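PDB 5D8D: D-alanine--D-alanine ligase from Acinetobacter baumannii ACICU, which joins two molecules of D-alanine into D-alanyl-D-alanine at the cost of ATP, supplying the dipeptide for peptidoglycan and so for the bacterial cell wall. Local coordinates for residues Q105-S110 and F264-V269; A11-G16 and T53-Y58; P273-H278 and Y290-L295; G149-E154 and A160-K165; L25-A30 and V64-G69. All coordinates share one frame; numbering follows the deposited sequence.

How the contacts relate
Contacts 1, 2, 3 and 5 are buried, whereas contact 4 is partly open at the surface. Contacts 2 and 5 lie in the N-terminal domain: strand 9-13 of contact 2 is followed in the chain by helix 21-37 of contact 5, and Leu13 O lies 3.1 Å from Val64 N, probably a hydrogen bond. Contact 5 also touches contact 3, where the loop 273-278 leaves the strand that contact 1 packs against Trp107. Contacts 1, 2 and 3 are mainly apolar, each built round an aromatic ring. Contact 5 adds a Ser-His hydrogen bond near the predicted metal ligand Asn270, and contact 4 relies on small residues in the predicted ATP-binding region.

Contact 1 of 5, residues Q105-S110 and F264-V269; sequences QIWQGS and FWLLEV
Trp107 carries the whole contact, laying its six-membered ring against strand 264-270. CG stands beside the backbone N (chi1 -70°), and the indole extends from helix 100-108 to the strand. Leu266 CB sits over one face, 4.1 Å from the centroid of the Trp107 six-membered ring, a CH-pi contact, while Leu266 CD1 covers the same ring system near CD2. The far rim of the indole meets backbone at Glu268, Trp107 CH2 coming within 3.6 Å of Glu268 C, near the ring plane; beyond it, Trp107 CZ2 approaches the Val269 side chain, 4.4 Å from Val269 CB. The strand is irregular just here. Leu267 and Glu268 both face Asp255 of the neighbouring strand, a classic beta bulge in the antiparallel sheet of the ATP-grasp fold, and Glu268 and Asp255 are predicted magnesium ligands. A broad indole suits this place, since it can cover leucine and peptide backbone together; its one polar atom, NE1, is satisfied by Ala242 O. Past the tryptophan, Gln108 packs on Gly109 of the second subunit, and Gly109 N bonds back to Gln105 O at 2.8 Å. Ser110 then turns to Ala245 of helix 229-245 and to Gln105 of the second subunit.

Contact 2 of 5, residues A11-G16 and T53-Y58; sequences AVLLGG and TELVNY
Strand 9-13 and the 3-10 turns of 53-57 come nearest at Ala11 and Tyr58, whose CA atoms are 6.3 Å apart, with the turns lying beside the sheet just before the chain enters strand 60-63. This is the three-stranded parallel sheet of the Rossmann-like N-terminal domain, in the order 41-45, 9-13, 60-63, and 9-13 is its central strand. Ala11 turns its methyl group onto the ring of Tyr58: Ala11 CB lies 3.8 Å from the centroid of the Tyr58 ring, 15° off the ring normal, a CH-pi contact over the face, shifted toward the CG end of the ring. A small residue suits the central strand here, because it lets the ring lie close over the backbone; Tyr58 CD1 is within 3.7 Å of Ala11 N. Tyr58 CG stands beside its own backbone N (chi1 -64°), which brings the ring across the strand, and its hydroxyl finds Glu43 on strand 41-45. Leu13 and Leu55 meet tip to tip, Leu13 CD1 against Leu55 CD2 at 3.5 Å, and the same Leu55 methyl reaches Ala11 CB at 4.0 Å. Branched leucines fit this site because they fill the space between sheet and turn from both sides. Around them, Phe45 of strand 41-45 touches both leucines, and helix 74-81 covers them with Ile75, Val78 and Leu79. The turn itself is pinned at Glu54 O, which accepts from Asn57 N and, from the same face of its carbonyl plane, from Asn57 ND2 at 2.9 Å.

Contact 3 of 5, residues P273-H278 and Y290-L295; sequences PGMTSH and YSFDEL
The Phe292 ring meets Met275 with its CE1-CZ end: Met275 O lies 3.6 Å from Phe292 CE1, coming in obliquely, and the methyl group Met275 CE is 3.8 Å from the same carbon. At the edge of the ring, in its plane, lies Asp293 OD1, whose carboxylate makes a salt bridge with Arg37. Met275 packs chiefly through its terminal methyl, CE. Its chain is bent at chi2 and chi3 (-75° and -81°), folding the tip round so that one methyl serves two partners. Met275 SD is 5.4 Å from the centroid of the Phe292 ring, an oblique Met-aromatic contact, while Met275 CE also meets Leu295 CD2 tip to tip at 3.9 Å. The flexible, polarisable thioether suits a spot where a ring and a branched side chain must be touched at once. Phe292 opens helix 292-301 and Leu295 stands one turn further on; their three-residue spacing puts both on the same side of the helix, facing the loop that follows the last strand of the ATP-grasp domain. Phe292 holds CG anti to its backbone N (chi1 -179°), which carries the ring to Met275. The helix start is a capping box: Glu294 N bonds to Ser291 OG at 3.0 Å, and Ser291 N donates in turn to Glu294 OE1 at 2.8 Å through the anti lone pair of that oxygen. Cys296 and Ile299 of the same helix and Val64 and Trp251 in loops also surround Met275, and Ala34 of helix 21-37 and Pro282 of helix 280-286 touch Phe292.

Contact 4 of 5, residues G149-E154 and A160-K165; sequences GMSKVE and AAAIEK
Apolar packing centres on Ala162, whose methyl group fits between Ser151 and Val153 as both turn their side chains to the helix. Val153 CG2 is 3.9 Å from Ala162 CB, ordinary van der Waals contact. Ser151 is much closer: its OG is 3.2 Å from Ala162 CB, while the pair Ser151 CB and Ala162 CB is tighter than normal, a short contact best treated as doubtful. Small residues suit both positions, for the two backbones come within 5.4 Å at the CA atoms of Ser151 and Ala162. Polar atoms gain little here. Ser151 OG is buried against the helix without a hydrogen-bond partner in the model. Lys165 contributes carbon rather than charge: its CB lies 3.7 Å from Ser151 OG, and its chain, bent at chi2, chi3 and chi4, curls so that CE comes 3.8 Å from Gly149 CA. Gly149 adopts a positive phi (78°), which glycine takes readily, and Gly149 CA lies 5.1 Å from Lys165 CA. On the outer side of the strand Lys152 and Glu154 form a long salt bridge, and Lys152 also makes a cation-pi contact with Trp178. All these residues fall in the predicted ATP-binding region, the strand following the glycine-rich loop that in relatives covers the nucleotide phosphates. Strand 151-153 is the outer member of the antiparallel sheet, paired with 137-141, and helix 159-169 runs back against it nearly antiparallel, at 153°, before the chain returns to the sheet in strand 173-177.

Contact 5 of 5, residues L25-A30 and V64-G69; sequences LDSGQA and VLHGRG
Helix 21-37 passes the loop that follows strand 60-63 most closely at Gly28, with Gly28 CA 6.1 Å from Val64 CA. Glycine leaves the helix backbone bare here, and Val64 CG1 lies 3.4 Å from Gly28 N. The same methyl group, Val64 CG1, reaches Ser27 CB at 3.8 Å, and Val64 CG2 lies at a similar distance from that carbon; the branched valine thus packs on two successive helix residues, Ser27 and Gly28. Two residues on, His66 points back to the helix with its CG beside its backbone N (chi1 -47°). Ser27 OG, beside its own N (chi1 -65°), lies at the ring edge in the plane of the imidazole and shares a hydrogen bond with His66 NE2 at 3.0 Å; either atom could be the donor. Each group has a further strong partner: Ser27 OG receives Met275 N from the loop 273-278, and His66 ND1 bonds to Val272 O. The pair therefore ties the N-terminal domain to the loop after strand 264-270, and the side chain of His66 lies about 6 Å from that of Asn270, consistent with a place beside the predicted metal site. Beyond His66 the loop bends through glycines, Gly69 O meeting Trp81 of the second subunit, and heads for helix 74-81. Backward along the chain, Val64 directly follows strand 60-63, with helix 21-37 lying over this edge of the parallel sheet.

Contact 1 of 5, residues Q105-S110 and F264-V269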
# COMPACT_ATOMS: atom_id res chain seq x y z
N GLN A 105 10.08 6.73 1.66
CA GLN A 105 10.41 6.72 0.26
C GLN A 105 9.41 7.56 -0.47
O GLN A 105 9.80 8.40 -1.28
CB GLN A 105 10.43 5.32 -0.28
CG GLN A 105 11.50 4.45 0.35
CD GLN A 105 11.41 2.96 0.05
OE1 GLN A 105 12.44 2.28 0.06
NE2 GLN A 105 10.22 2.43 -0.20
N ILE A 106 8.13 7.40 -0.18
CA ILE A 106 7.14 8.33 -0.74
C ILE A 106 7.47 9.80 -0.42
O ILE A 106 7.32 10.69 -1.29
CB ILE A 106 5.70 8.04 -0.27
CG1 ILE A 106 5.24 6.63 -0.68
CG2 ILE A 106 4.74 9.06 -0.86
CD1 ILE A 106 5.39 6.29 -2.14
N TRP A 107 7.90 10.04 0.81
CA TRP A 107 8.34 11.38 1.21
C TRP A 107 9.67 11.86 0.52
O TRP A 107 9.71 13.00 0.04
CB TRP A 107 8.41 11.50 2.74
CG TRP A 107 7.08 11.49 3.43
CD1 TRP A 107 5.85 11.80 2.89
CD2 TRP A 107 6.85 11.18 4.79
NE1 TRP A 107 4.88 11.68 3.84
CE2 TRP A 107 5.47 11.29 5.01
CE3 TRP A 107 7.69 10.81 5.84
CZ2 TRP A 107 4.90 11.05 6.26
CZ3 TRP A 107 7.12 10.58 7.08
CH2 TRP A 107 5.74 10.70 7.28
N GLN A 108 10.72 11.03 0.46
CA GLN A 108 11.93 11.32 -0.36
C GLN A 108 11.53 11.62 -1.78
O GLN A 108 11.99 12.58 -2.38
CB GLN A 108 12.87 10.13 -0.37
CG GLN A 108 13.78 10.09 0.84
CD GLN A 108 14.40 8.72 1.10
OE1 GLN A 108 14.08 7.70 0.45
NE2 GLN A 108 15.31 8.68 2.09
N GLY A 109 10.59 10.84 -2.28
CA GLY A 109 10.14 10.96 -3.62
C GLY A 109 9.27 12.14 -3.92
O GLY A 109 8.91 12.32 -5.07
N SER A 110 8.91 12.93 -2.91
CA SER A 110 8.05 14.10 -3.12
C SER A 110 8.74 15.37 -2.67
O SER A 110 8.07 16.40 -2.49
CB SER A 110 6.73 13.94 -2.37
OG SER A 110 6.27 12.60 -2.42
N PHE A 264 12.74 21.00 10.22
CA PHE A 264 11.79 19.96 10.49
C PHE A 264 12.19 18.68 9.76
O PHE A 264 12.70 18.72 8.66
CB PHE A 264 10.42 20.44 10.13
CG PHE A 264 10.02 21.69 10.85
CD1 PHE A 264 10.09 21.76 12.25
CD2 PHE A 264 9.57 22.79 10.15
CE1 PHE A 264 9.72 22.91 12.92
CE2 PHE A 264 9.21 23.96 10.82
CZ PHE A 264 9.29 24.02 12.20
N TRP A 265 11.95 17.55 10.40
CA TRP A 265 12.16 16.25 9.82
C TRP A 265 10.93 15.35 10.07
O TRP A 265 10.59 15.09 11.21
CB TRP A 265 13.39 15.65 10.45
CG TRP A 265 14.64 16.42 10.15
CD1 TRP A 265 15.24 17.30 10.96
CD2 TRP A 265 15.43 16.37 8.94
NE1 TRP A 265 16.37 17.79 10.37
CE2 TRP A 265 16.51 17.25 9.12
CE3 TRP A 265 15.34 15.65 7.74
CZ2 TRP A 265 17.48 17.46 8.14
CZ3 TRP A 265 16.32 15.85 6.76
CH2 TRP A 265 17.37 16.76 6.96
N LEU A 266 10.29 14.88 8.99
CA LEU A 266 9.13 14.01 9.08
C LEU A 266 9.47 12.60 9.55
O LEU A 266 10.41 11.99 9.04
CB LEU A 266 8.45 13.92 7.74
CG LEU A 266 7.86 15.21 7.20
CD1 LEU A 266 7.66 15.02 5.72
CD2 LEU A 266 6.54 15.56 7.84
N LEU A 267 8.68 12.08 10.49
CA LEU A 267 8.96 10.81 11.15
C LEU A 267 8.05 9.67 10.66
O LEU A 267 8.55 8.63 10.22
CB LEU A 267 8.88 10.96 12.67
CG LEU A 267 10.17 11.06 13.50
CD1 LEU A 267 11.37 11.63 12.77
CD2 LEU A 267 9.91 11.84 14.79
N GLU A 268 6.75 9.86 10.75
CA GLU A 268 5.82 8.81 10.37
C GLU A 268 4.41 9.32 10.34
O GLU A 268 4.15 10.46 10.75
CB GLU A 268 5.90 7.60 11.31
CG GLU A 268 5.35 7.79 12.69
CD GLU A 268 5.21 6.48 13.46
OE1 GLU A 268 6.24 5.77 13.60
OE2 GLU A 268 4.07 6.20 13.92
N VAL A 269 3.51 8.49 9.85
CA VAL A 269 2.10 8.82 9.70
C VAL A 269 1.31 7.78 10.46
O VAL A 269 1.76 6.61 10.57
CB VAL A 269 1.64 8.88 8.21
CG1 VAL A 269 1.69 7.51 7.53
CG2 VAL A 269 0.23 9.40 8.11

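Contact 2 of 5, residues A11-G16 and T53-Y58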
# COMPACT_ATOMS: atom_id res chain seq x y z
N ALA A 11 -21.53 1.25 11.89
CA ALA A 11 -20.73 0.25 12.58
C ALA A 11 -19.45 0.88 13.10
O ALA A 11 -18.69 1.44 12.33
CB ALA A 11 -20.40 -0.90 11.66
N VAL A 12 -19.22 0.78 14.40
CA VAL A 12 -17.97 1.21 15.00
C VAL A 12 -17.10 -0.02 15.11
O VAL A 12 -17.36 -0.93 15.92
CB VAL A 12 -18.19 1.86 16.35
CG1 VAL A 12 -16.85 2.19 17.00
CG2 VAL A 12 -19.00 3.13 16.15
N LEU A 13 -16.07 -0.04 14.26
CA LEU A 13 -15.21 -1.19 14.09
C LEU A 13 -14.12 -1.11 15.15
O LEU A 13 -13.34 -0.17 15.14
CB LEU A 13 -14.63 -1.21 12.65
CG LEU A 13 -15.06 -2.14 11.47
CD1 LEU A 13 -16.29 -2.96 11.70
CD2 LEU A 13 -15.19 -1.39 10.16
N LEU A 14 -14.06 -2.09 16.04
CA LEU A 14 -13.23 -2.01 17.26
C LEU A 14 -12.70 -3.38 17.71
O LEU A 14 -13.27 -4.41 17.40
CB LEU A 14 -14.04 -1.39 18.41
CG LEU A 14 -14.96 -2.28 19.29
CD1 LEU A 14 -15.62 -1.50 20.41
CD2 LEU A 14 -16.04 -2.94 18.49
N GLY A 15 -11.60 -3.38 18.47
CA GLY A 15 -10.95 -4.62 18.94
C GLY A 15 -10.03 -5.21 17.89
O GLY A 15 -8.94 -4.73 17.67
N GLY A 16 -10.49 -6.25 17.24
CA GLY A 16 -9.80 -6.83 16.11
C GLY A 16 -8.78 -7.83 16.58
O GLY A 16 -8.84 -8.29 17.71
N THR A 53 -18.25 -10.04 6.67
CA THR A 53 -19.38 -10.06 5.71
C THR A 53 -20.65 -9.46 6.23
O THR A 53 -21.46 -8.97 5.47
CB THR A 53 -19.69 -11.48 5.18
OG1 THR A 53 -20.03 -12.36 6.26
CG2 THR A 53 -18.46 -11.99 4.41
N GLU A 54 -20.81 -9.46 7.55
CA GLU A 54 -21.99 -8.88 8.24
C GLU A 54 -22.03 -7.34 8.30
O GLU A 54 -23.01 -6.75 8.76
CB GLU A 54 -22.12 -9.50 9.63
CG GLU A 54 -22.25 -11.03 9.56
CD GLU A 54 -22.46 -11.70 10.91
OE1 GLU A 54 -23.20 -11.14 11.74
OE2 GLU A 54 -21.90 -12.80 11.13
N LEU A 55 -20.97 -6.71 7.79
CA LEU A 55 -20.91 -5.27 7.59
C LEU A 55 -21.91 -4.79 6.57
O LEU A 55 -22.22 -3.60 6.52
CB LEU A 55 -19.49 -4.83 7.16
CG LEU A 55 -18.44 -4.76 8.29
CD1 LEU A 55 -17.03 -4.65 7.74
CD2 LEU A 55 -18.71 -3.58 9.21
N VAL A 56 -22.41 -5.71 5.76
CA VAL A 56 -23.42 -5.37 4.76
C VAL A 56 -24.72 -4.84 5.40
O VAL A 56 -25.44 -4.06 4.79
CB VAL A 56 -23.66 -6.58 3.81
CG1 VAL A 56 -24.59 -7.61 4.45
CG2 VAL A 56 -24.15 -6.11 2.46
N ASN A 57 -24.96 -5.20 6.67
CA ASN A 57 -26.08 -4.66 7.47
C ASN A 57 -25.96 -3.17 7.91
O ASN A 57 -26.79 -2.70 8.67
CB ASN A 57 -26.26 -5.52 8.72
CG ASN A 57 -26.60 -6.97 8.39
OD1 ASN A 57 -27.61 -7.25 7.77
ND2 ASN A 57 -25.73 -7.89 8.80
N TYR A 58 -24.95 -2.43 7.42
CA TYR A 58 -24.69 -1.06 7.85
C TYR A 58 -24.55 -0.10 6.67
O TYR A 58 -24.12 -0.47 5.59
CB TYR A 58 -23.43 -1.01 8.73
CG TYR A 58 -23.60 -1.78 10.00
CD1 TYR A 58 -24.23 -1.22 11.11
CD2 TYR A 58 -23.22 -3.10 10.07
CE1 TYR A 58 -24.42 -1.95 12.28
CE2 TYR A 58 -23.42 -3.85 11.22
CZ TYR A 58 -24.02 -3.28 12.32
OH TYR A 58 -24.17 -4.06 13.43

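Contact 3 of 5, residues P273-H278 and Y290-L295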
# COMPACT_ATOMS: atom_id res chain seq x y z
N PRO A 273 -5.60 6.89 14.53
CA PRO A 273 -5.14 7.23 15.86
C PRO A 273 -6.08 6.79 16.97
O PRO A 273 -7.29 6.59 16.75
CB PRO A 273 -5.05 8.75 15.85
CG PRO A 273 -5.04 9.14 14.42
CD PRO A 273 -5.81 8.09 13.71
N GLY A 274 -5.51 6.67 18.17
CA GLY A 274 -6.24 6.50 19.38
C GLY A 274 -7.37 7.51 19.57
O GLY A 274 -7.29 8.68 19.13
N MET A 275 -8.46 7.00 20.12
CA MET A 275 -9.53 7.80 20.61
C MET A 275 -9.80 7.44 22.09
O MET A 275 -10.87 7.74 22.63
CB MET A 275 -10.74 7.64 19.69
CG MET A 275 -10.51 8.27 18.31
SD MET A 275 -10.59 10.07 18.28
CE MET A 275 -12.35 10.34 18.24
N THR A 276 -8.80 6.84 22.75
CA THR A 276 -8.86 6.69 24.19
C THR A 276 -8.78 8.05 24.90
O THR A 276 -8.39 9.07 24.34
CB THR A 276 -7.70 5.89 24.76
OG1 THR A 276 -6.52 6.69 24.75
CG2 THR A 276 -7.51 4.59 24.00
N SER A 277 -9.12 8.03 26.18
CA SER A 277 -9.18 9.24 26.97
C SER A 277 -7.78 9.92 27.21
O SER A 277 -7.75 11.09 27.53
CB SER A 277 -9.90 8.95 28.28
OG SER A 277 -9.01 8.25 29.12
N HIS A 278 -6.66 9.19 27.00
CA HIS A 278 -5.29 9.74 26.98
C HIS A 278 -4.71 10.11 25.59
O HIS A 278 -3.56 10.54 25.51
CB HIS A 278 -4.32 8.72 27.64
CG HIS A 278 -4.13 7.42 26.88
ND1 HIS A 278 -4.71 6.23 27.29
CD2 HIS A 278 -3.42 7.12 25.76
CE1 HIS A 278 -4.36 5.26 26.46
NE2 HIS A 278 -3.59 5.78 25.52
N TYR A 290 -13.59 21.57 19.44
CA TYR A 290 -14.38 20.33 19.33
C TYR A 290 -14.45 19.66 20.68
O TYR A 290 -13.44 19.35 21.28
CB TYR A 290 -13.82 19.36 18.25
CG TYR A 290 -13.96 19.83 16.80
CD1 TYR A 290 -12.96 20.59 16.21
CD2 TYR A 290 -15.07 19.53 16.03
CE1 TYR A 290 -13.04 21.04 14.90
CE2 TYR A 290 -15.17 19.99 14.69
CZ TYR A 290 -14.14 20.73 14.14
OH TYR A 290 -14.14 21.20 12.86
N SER A 291 -15.66 19.41 21.15
CA SER A 291 -15.79 18.43 22.24
C SER A 291 -15.39 17.12 21.61
O SER A 291 -15.29 17.03 20.38
CB SER A 291 -17.23 18.33 22.76
OG SER A 291 -18.08 17.67 21.82
N PHE A 292 -15.18 16.10 22.43
CA PHE A 292 -14.92 14.76 21.92
C PHE A 292 -16.08 14.22 21.08
O PHE A 292 -15.84 13.55 20.07
CB PHE A 292 -14.65 13.80 23.06
CG PHE A 292 -14.35 12.41 22.63
CD1 PHE A 292 -13.05 12.04 22.31
CD2 PHE A 292 -15.36 11.44 22.59
CE1 PHE A 292 -12.75 10.72 21.97
CE2 PHE A 292 -15.08 10.13 22.21
CZ PHE A 292 -13.77 9.76 21.90
N ASP A 293 -17.31 14.53 21.47
CA ASP A 293 -18.49 14.06 20.72
C ASP A 293 -18.60 14.78 19.37
O ASP A 293 -18.99 14.17 18.37
CB ASP A 293 -19.80 14.23 21.50
CG ASP A 293 -19.79 13.51 22.83
OD1 ASP A 293 -18.76 12.93 23.22
OD2 ASP A 293 -20.82 13.56 23.52
N GLU A 294 -18.25 16.06 19.34
CA GLU A 294 -18.29 16.82 18.11
C GLU A 294 -17.19 16.30 17.19
O GLU A 294 -17.42 16.09 16.01
CB GLU A 294 -18.12 18.33 18.38
CG GLU A 294 -19.37 19.01 18.93
CD GLU A 294 -19.10 20.34 19.64
OE1 GLU A 294 -17.99 20.61 20.15
OE2 GLU A 294 -20.04 21.15 19.70
N LEU A 295 -16.02 16.06 17.75
CA LEU A 295 -14.93 15.45 16.99
C LEU A 295 -15.39 14.14 16.31
O LEU A 295 -15.11 13.94 15.12
CB LEU A 295 -13.72 15.20 17.92
CG LEU A 295 -12.62 14.29 17.44
CD1 LEU A 295 -12.05 14.86 16.15
CD2 LEU A 295 -11.55 14.13 18.50

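Contact 4 of 5, residues G149-E154 and A160-K165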
# COMPACT_ATOMS: atom_id res chain seq x y z
N GLY A 149 9.49 -1.42 20.35
CA GLY A 149 10.67 -2.00 19.69
C GLY A 149 11.84 -1.06 19.38
O GLY A 149 12.88 -1.52 18.87
N MET A 150 11.67 0.23 19.69
CA MET A 150 12.67 1.26 19.39
C MET A 150 13.80 1.18 20.42
O MET A 150 13.56 0.94 21.62
CB MET A 150 12.05 2.67 19.36
CG MET A 150 11.17 2.96 18.14
SD MET A 150 9.77 4.07 18.42
CE MET A 150 10.37 5.67 17.86
N SER A 151 15.03 1.36 19.95
CA SER A 151 16.20 1.44 20.82
C SER A 151 17.15 2.50 20.24
O SER A 151 17.23 2.65 19.01
CB SER A 151 16.92 0.08 20.95
OG SER A 151 16.14 -1.03 20.50
N LYS A 152 17.84 3.23 21.11
CA LYS A 152 18.85 4.19 20.67
C LYS A 152 20.25 3.55 20.67
O LYS A 152 20.72 3.04 21.69
CB LYS A 152 18.82 5.46 21.53
CG LYS A 152 19.36 6.69 20.81
CD LYS A 152 19.85 7.76 21.76
CE LYS A 152 20.63 8.82 21.01
NZ LYS A 152 20.79 10.06 21.81
N VAL A 153 20.91 3.57 19.50
CA VAL A 153 22.24 3.00 19.31
C VAL A 153 23.28 4.12 19.26
O VAL A 153 23.24 4.93 18.32
CB VAL A 153 22.29 2.17 18.00
CG1 VAL A 153 23.72 1.75 17.64
CG2 VAL A 153 21.38 0.95 18.10
N GLU A 154 24.20 4.15 20.24
CA GLU A 154 25.35 5.10 20.24
C GLU A 154 26.75 4.45 20.20
O GLU A 154 27.76 5.17 20.19
CB GLU A 154 25.23 6.17 21.36
CG GLU A 154 24.56 5.76 22.67
CD GLU A 154 23.79 6.91 23.32
OE1 GLU A 154 22.94 6.63 24.20
OE2 GLU A 154 24.00 8.09 22.95
N ALA A 160 23.56 -4.99 18.65
CA ALA A 160 23.07 -6.38 18.68
C ALA A 160 21.89 -6.62 19.64
O ALA A 160 21.09 -7.52 19.40
CB ALA A 160 24.21 -7.35 18.96
N ALA A 161 21.78 -5.82 20.71
CA ALA A 161 20.62 -5.88 21.63
C ALA A 161 19.35 -5.19 21.07
O ALA A 161 18.22 -5.64 21.33
CB ALA A 161 20.99 -5.28 22.98
N ALA A 162 19.55 -4.08 20.35
CA ALA A 162 18.45 -3.30 19.75
C ALA A 162 17.78 -4.04 18.59
O ALA A 162 16.55 -4.00 18.46
CB ALA A 162 18.97 -1.95 19.27
N ILE A 163 18.60 -4.68 17.76
CA ILE A 163 18.11 -5.42 16.57
C ILE A 163 17.22 -6.63 16.95
O ILE A 163 16.34 -7.00 16.16
CB ILE A 163 19.27 -5.81 15.60
CG1 ILE A 163 19.88 -4.53 14.99
CG2 ILE A 163 18.79 -6.74 14.49
CD1 ILE A 163 21.29 -4.66 14.43
N GLU A 164 17.42 -7.21 18.14
CA GLU A 164 16.51 -8.25 18.69
C GLU A 164 15.28 -7.70 19.44
O GLU A 164 14.29 -8.42 19.60
CB GLU A 164 17.27 -9.27 19.57
CG GLU A 164 18.53 -9.87 18.96
CD GLU A 164 18.47 -10.04 17.44
OE1 GLU A 164 17.56 -10.74 16.96
OE2 GLU A 164 19.33 -9.46 16.74
N LYS A 165 15.34 -6.45 19.92
CA LYS A 165 14.13 -5.71 20.37
C LYS A 165 13.11 -5.61 19.22
O LYS A 165 11.95 -6.02 19.37
CB LYS A 165 14.48 -4.29 20.91
CG LYS A 165 14.35 -4.06 22.42
CD LYS A 165 13.07 -3.33 22.82
CE LYS A 165 11.81 -4.17 22.59
NZ LYS A 165 11.75 -5.43 23.40

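Contact 5 of 5, residues L25-A30 and V64-G69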
# COMPACT_ATOMS: atom_id res chain seq x y z
N LEU A 25 -10.38 -1.65 21.71
CA LEU A 25 -11.60 -1.73 22.56
C LEU A 25 -11.83 -0.41 23.30
O LEU A 25 -12.95 0.07 23.36
CB LEU A 25 -11.51 -2.84 23.60
CG LEU A 25 -11.33 -4.24 23.01
CD1 LEU A 25 -11.00 -5.20 24.11
CD2 LEU A 25 -12.56 -4.67 22.24
N ASP A 26 -10.77 0.22 23.82
CA ASP A 26 -10.93 1.47 24.55
C ASP A 26 -11.36 2.59 23.57
O ASP A 26 -12.36 3.23 23.79
CB ASP A 26 -9.63 1.75 25.32
CG ASP A 26 -9.66 3.02 26.12
OD1 ASP A 26 -10.65 3.73 26.06
OD2 ASP A 26 -8.64 3.33 26.78
N SER A 27 -10.66 2.76 22.44
CA SER A 27 -11.11 3.74 21.42
C SER A 27 -12.56 3.53 20.97
O SER A 27 -13.36 4.47 20.87
CB SER A 27 -10.18 3.72 20.20
OG SER A 27 -8.88 4.15 20.57
N GLY A 28 -12.87 2.27 20.71
CA GLY A 28 -14.19 1.91 20.23
C GLY A 28 -15.32 2.28 21.15
O GLY A 28 -16.30 2.93 20.73
N GLN A 29 -15.16 1.88 22.42
CA GLN A 29 -16.12 2.21 23.47
C GLN A 29 -16.28 3.69 23.55
O GLN A 29 -17.41 4.20 23.63
CB GLN A 29 -15.64 1.72 24.83
CG GLN A 29 -16.48 0.62 25.41
CD GLN A 29 -17.84 1.12 25.79
OE1 GLN A 29 -18.84 0.54 25.42
NE2 GLN A 29 -17.88 2.21 26.49
N ALA A 30 -15.17 4.42 23.55
CA ALA A 30 -15.33 5.88 23.69
C ALA A 30 -16.05 6.49 22.47
O ALA A 30 -16.92 7.37 22.61
CB ALA A 30 -14.00 6.56 23.93
N VAL A 64 -11.74 2.21 14.04
CA VAL A 64 -10.90 2.53 15.17
C VAL A 64 -10.22 1.23 15.62
O VAL A 64 -9.94 1.01 16.80
CB VAL A 64 -11.82 3.27 16.16
CG1 VAL A 64 -12.28 2.42 17.32
CG2 VAL A 64 -11.23 4.59 16.56
N LEU A 65 -9.88 0.40 14.61
CA LEU A 65 -9.04 -0.79 14.75
C LEU A 65 -7.60 -0.36 14.60
O LEU A 65 -7.20 0.01 13.53
CB LEU A 65 -9.34 -1.79 13.63
CG LEU A 65 -10.69 -2.46 13.62
CD1 LEU A 65 -11.01 -3.07 12.26
CD2 LEU A 65 -10.73 -3.53 14.70
N HIS A 66 -6.81 -0.45 15.65
CA HIS A 66 -5.41 -0.10 15.56
C HIS A 66 -4.58 -1.33 15.20
O HIS A 66 -4.88 -2.46 15.63
CB HIS A 66 -4.94 0.53 16.85
CG HIS A 66 -5.85 1.57 17.37
ND1 HIS A 66 -6.13 2.72 16.68
CD2 HIS A 66 -6.59 1.62 18.49
CE1 HIS A 66 -6.97 3.46 17.37
NE2 HIS A 66 -7.28 2.81 18.47
N GLY A 67 -3.52 -1.08 14.43
CA GLY A 67 -2.55 -2.09 14.04
C GLY A 67 -3.02 -3.04 12.93
O GLY A 67 -3.97 -2.78 12.21
N ARG A 68 -2.32 -4.16 12.86
CA ARG A 68 -2.48 -5.19 11.84
C ARG A 68 -3.96 -5.54 11.72
O ARG A 68 -4.64 -5.78 12.70
CB ARG A 68 -1.56 -6.39 12.18
CG ARG A 68 -1.71 -7.75 11.48
CD ARG A 68 -2.53 -8.73 12.32
NE ARG A 68 -1.93 -10.05 12.56
CZ ARG A 68 -2.16 -11.16 11.85
NH1 ARG A 68 -2.97 -11.18 10.77
NH2 ARG A 68 -1.54 -12.30 12.21
N GLY A 69 -4.46 -5.45 10.50
CA GLY A 69 -5.86 -5.72 10.21
C GLY A 69 -6.66 -4.47 9.96
O GLY A 69 -7.58 -4.47 9.16